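Local atomic coordinates of putative xylanase (Bacteroides fragilis, PDB entry 2P1G), a protein that is of unproven function but may be a hydrolase acting on glycosyl bonds, possibly those of xylan. Residues 9-17 and 50-59. Sequence-based numbering, arbitrary orientation.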
loop_
_atom_site.group_PDB
_atom_site.type_symbol
_atom_site.label_atom_id
_atom_site.label_comp_id
_atom_site.label_asym_id
_atom_site.label_seq_id
_atom_site.Cartn_x
_atom_site.Cartn_y
_atom_site.Cartn_z
ATOM N N VAL A 9 6.045 -7.134 -8.236
ATOM C CA VAL A 9 6.180 -8.607 -8.447
ATOM C C VAL A 9 7.165 -9.216 -7.460
ATOM O O VAL A 9 8.039 -8.539 -6.921
ATOM C CB VAL A 9 6.609 -8.956 -9.876
ATOM C CG1 VAL A 9 8.176 -9.007 -10.017
ATOM C CG2 VAL A 9 5.981 -10.260 -10.316
ATOM N N LEU A 10 7.010 -10.512 -7.244
ATOM C CA LEU A 10 7.774 -11.201 -6.240
ATOM C C LEU A 10 9.276 -11.115 -6.488
ATOM O O LEU A 10 10.018 -10.812 -5.568
ATOM C CB LEU A 10 7.304 -12.646 -6.137
ATOM C CG LEU A 10 7.633 -13.347 -4.840
ATOM C CD1 LEU A 10 7.299 -12.464 -3.630
ATOM C CD2 LEU A 10 6.895 -14.680 -4.818
ATOM N N SER A 11 9.729 -11.334 -7.726
ATOM C CA SER A 11 11.172 -11.299 -7.987
ATOM C C SER A 11 11.777 -9.930 -7.680
ATOM O O SER A 11 12.855 -9.837 -7.086
ATOM C CB SER A 11 11.506 -11.726 -9.418
ATOM O OG SER A 11 10.971 -10.805 -10.363
ATOM N N ASN A 12 11.096 -8.864 -8.080
ATOM C CA ASN A 12 11.593 -7.535 -7.736
ATOM C C ASN A 12 11.529 -7.242 -6.241
ATOM O O ASN A 12 12.490 -6.705 -5.654
ATOM C CB ASN A 12 10.898 -6.458 -8.568
ATOM C CG ASN A 12 11.444 -6.391 -9.979
ATOM O OD1 ASN A 12 12.607 -6.043 -10.189
ATOM N ND2 ASN A 12 10.619 -6.729 -10.942
ATOM N N GLY A 13 10.422 -7.637 -5.615
ATOM C CA GLY A 13 10.242 -7.469 -4.176
ATOM C C GLY A 13 11.323 -8.178 -3.372
ATOM O O GLY A 13 11.848 -7.632 -2.399
ATOM N N LEU A 14 11.666 -9.399 -3.793
ATOM C CA LEU A 14 12.602 -10.212 -3.027
ATOM C C LEU A 14 13.996 -9.609 -2.998
ATOM O O LEU A 14 14.753 -9.843 -2.060
ATOM C CB LEU A 14 12.609 -11.661 -3.512
ATOM C CG LEU A 14 11.424 -12.516 -3.055
ATOM C CD1 LEU A 14 11.389 -13.822 -3.849
ATOM C CD2 LEU A 14 11.457 -12.790 -1.532
ATOM N N GLY A 15 14.317 -8.810 -4.013
ATOM C CA GLY A 15 15.596 -8.100 -4.057
ATOM C C GLY A 15 15.769 -7.079 -2.944
ATOM O O GLY A 15 16.882 -6.592 -2.687
ATOM N N PHE A 16 14.671 -6.767 -2.254
ATOM C CA PHE A 16 14.703 -5.797 -1.169
ATOM C C PHE A 16 14.875 -6.442 0.198
ATOM O O PHE A 16 14.927 -5.736 1.206
ATOM C CB PHE A 16 13.404 -4.992 -1.142
ATOM C CG PHE A 16 13.347 -3.917 -2.169
ATOM C CD1 PHE A 16 13.747 -2.620 -1.857
ATOM C CD2 PHE A 16 12.865 -4.188 -3.443
ATOM C CE1 PHE A 16 13.696 -1.611 -2.812
ATOM C CE2 PHE A 16 12.803 -3.158 -4.416
ATOM C CZ PHE A 16 13.203 -1.888 -4.089
ATOM N N VAL A 17 14.938 -7.765 0.250
ATOM C CA VAL A 17 14.991 -8.427 1.564
ATOM C C VAL A 17 16.190 -7.884 2.367
ATOM O O VAL A 17 17.304 -7.801 1.851
ATOM C CB VAL A 17 14.955 -9.979 1.439
ATOM C CG1 VAL A 17 15.338 -10.682 2.758
ATOM C CG2 VAL A 17 13.561 -10.435 1.006
ATOM N N ALA A 50 8.789 -1.922 -5.865
ATOM C CA ALA A 50 8.621 -3.257 -6.434
ATOM C C ALA A 50 7.705 -3.232 -7.670
ATOM O O ALA A 50 8.054 -3.777 -8.736
ATOM C CB ALA A 50 8.059 -4.205 -5.370
ATOM N N LEU A 51 6.558 -2.582 -7.526
ATOM C CA LEU A 51 5.597 -2.445 -8.618
ATOM C C LEU A 51 6.183 -1.672 -9.785
ATOM O O LEU A 51 6.034 -2.087 -10.945
ATOM C CB LEU A 51 4.305 -1.769 -8.135
ATOM C CG LEU A 51 3.152 -1.629 -9.141
ATOM C CD1 LEU A 51 2.839 -2.944 -9.849
ATOM C CD2 LEU A 51 1.901 -1.099 -8.419
ATOM N N ALA A 52 6.827 -0.545 -9.488
ATOM C CA ALA A 52 7.352 0.300 -10.549
ATOM C C ALA A 52 8.418 -0.433 -11.363
ATOM O O ALA A 52 8.510 -0.235 -12.585
ATOM C CB ALA A 52 7.896 1.626 -9.986
ATOM N N MET A 53 9.222 -1.258 -10.691
ATOM C CA MET A 53 10.200 -2.129 -11.349
ATOM C C MET A 53 9.520 -3.205 -12.196
ATOM O O MET A 53 9.857 -3.393 -13.376
ATOM C CB MET A 53 11.123 -2.789 -10.300
ATOM C CG MET A 53 11.998 -1.804 -9.529
ATOM S SD MET A 53 13.095 -2.623 -8.329
ATOM C CE MET A 53 13.623 -1.187 -7.424
ATOM N N ALA A 54 8.546 -3.892 -11.602
ATOM C CA ALA A 54 7.884 -5.009 -12.245
ATOM C C ALA A 54 7.149 -4.621 -13.541
ATOM O O ALA A 54 6.992 -5.451 -14.427
ATOM C CB ALA A 54 6.939 -5.676 -11.285
ATOM N N LEU A 55 6.685 -3.373 -13.617
ATOM C CA LEU A 55 5.941 -2.867 -14.763
ATOM C C LEU A 55 6.846 -2.581 -15.956
ATOM O O LEU A 55 6.359 -2.485 -17.093
ATOM C CB LEU A 55 5.197 -1.591 -14.379
ATOM C CG LEU A 55 3.930 -1.824 -13.542
ATOM C CD1 LEU A 55 3.427 -0.496 -13.042
ATOM C CD2 LEU A 55 2.841 -2.537 -14.341
ATOM N N CYS A 56 8.144 -2.456 -15.703
ATOM C CA CYS A 56 9.107 -2.124 -16.764
ATOM C C CYS A 56 9.171 -3.241 -17.813
ATOM O O CYS A 56 9.118 -4.422 -17.470
ATOM C CB CYS A 56 10.498 -1.815 -16.193
ATOM S SG CYS A 56 10.639 -0.274 -15.206
ATOM N N PRO A 57 9.252 -2.867 -19.104
ATOM C CA PRO A 57 9.272 -3.892 -20.145
ATOM C C PRO A 57 10.542 -4.740 -20.054
ATOM O O PRO A 57 10.510 -5.924 -20.400
ATOM C CB PRO A 57 9.250 -3.079 -21.447
ATOM C CG PRO A 57 9.764 -1.728 -21.074
ATOM C CD PRO A 57 9.317 -1.503 -19.662
ATOM N N GLN A 58 11.626 -4.131 -19.572
ATOM C CA GLN A 58 12.897 -4.822 -19.349
ATOM C C GLN A 58 13.196 -4.978 -17.862
ATOM O O GLN A 58 12.813 -4.133 -17.055
ATOM C CB GLN A 58 14.053 -4.099 -20.047
ATOM C CG GLN A 58 13.952 -4.050 -21.572
ATOM C CD GLN A 58 13.192 -2.833 -22.062
ATOM O OE1 GLN A 58 12.303 -2.939 -22.911
ATOM N NE2 GLN A 58 13.535 -1.666 -21.525
ATOM N N GLN A 59 13.890 -6.061 -17.516
ATOM C CA GLN A 59 14.105 -6.451 -16.118
ATOM C C GLN A 59 15.575 -6.661 -15.790
ATOM O O GLN A 59 16.424 -6.695 -16.688
ATOM C CB GLN A 59 13.330 -7.726 -15.805
ATOM C CG GLN A 59 11.813 -7.584 -15.901
ATOM C CD GLN A 59 11.252 -6.719 -14.783
ATOM O OE1 GLN A 59 11.429 -7.024 -13.599
ATOM N NE2 GLN A 59 10.577 -5.627 -15.157
#
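Asn12 and Gln59 supply the polar link between the two segments: ND2 of Asn12 donates to OE1 of Gln59 over 2.8 Å, with an almost straight N-H path (169°). The bond lies in the plane of both amides, although those planes stand 76° apart. Gln59, bent at its second torsion, uses NE2 on its own segment, giving one bond to Met53 O at 2.9 Å and another to Cys56 O. Three hydrogen bonds thus fix the rotation of this amide and tie Gln59 back to the backbone carbonyls of Met53 and Cys56. Met53 O also accepts from Cys56 N, the two donors approaching from opposite faces of the carbonyl plane.

The helices of 10-14 and 50-54 run at 130° to one another, their axes 8.5 Å apart. Gly13 and Ala50 permit this approach, with Gly13 CA 4.1 Å from Ala50 CB. Beside them, Val9 CB packs 3.6 Å from the CB of the small Ala54. Here the first modelled helix of what is probably an N-acetylmuramoyl-L-alanine amidase-like fold is laid against helix 43-54, while Leu10 and Leu14 rest on Ile196 of strand 189-198, and Ala50 meets Ile194 of that strand.

A Met-aromatic contact lies beside the amide network. The side chain of Met53, extended beyond CG, passes Asn12 and brings SD to the edge of the Phe16 ring, 5.2 Å from its centroid; CE ends 3.4 Å from CZ, near the ring plane. Phe16 also forms an edge-to-face pair with Phe46, from an earlier turn of helix 43-54.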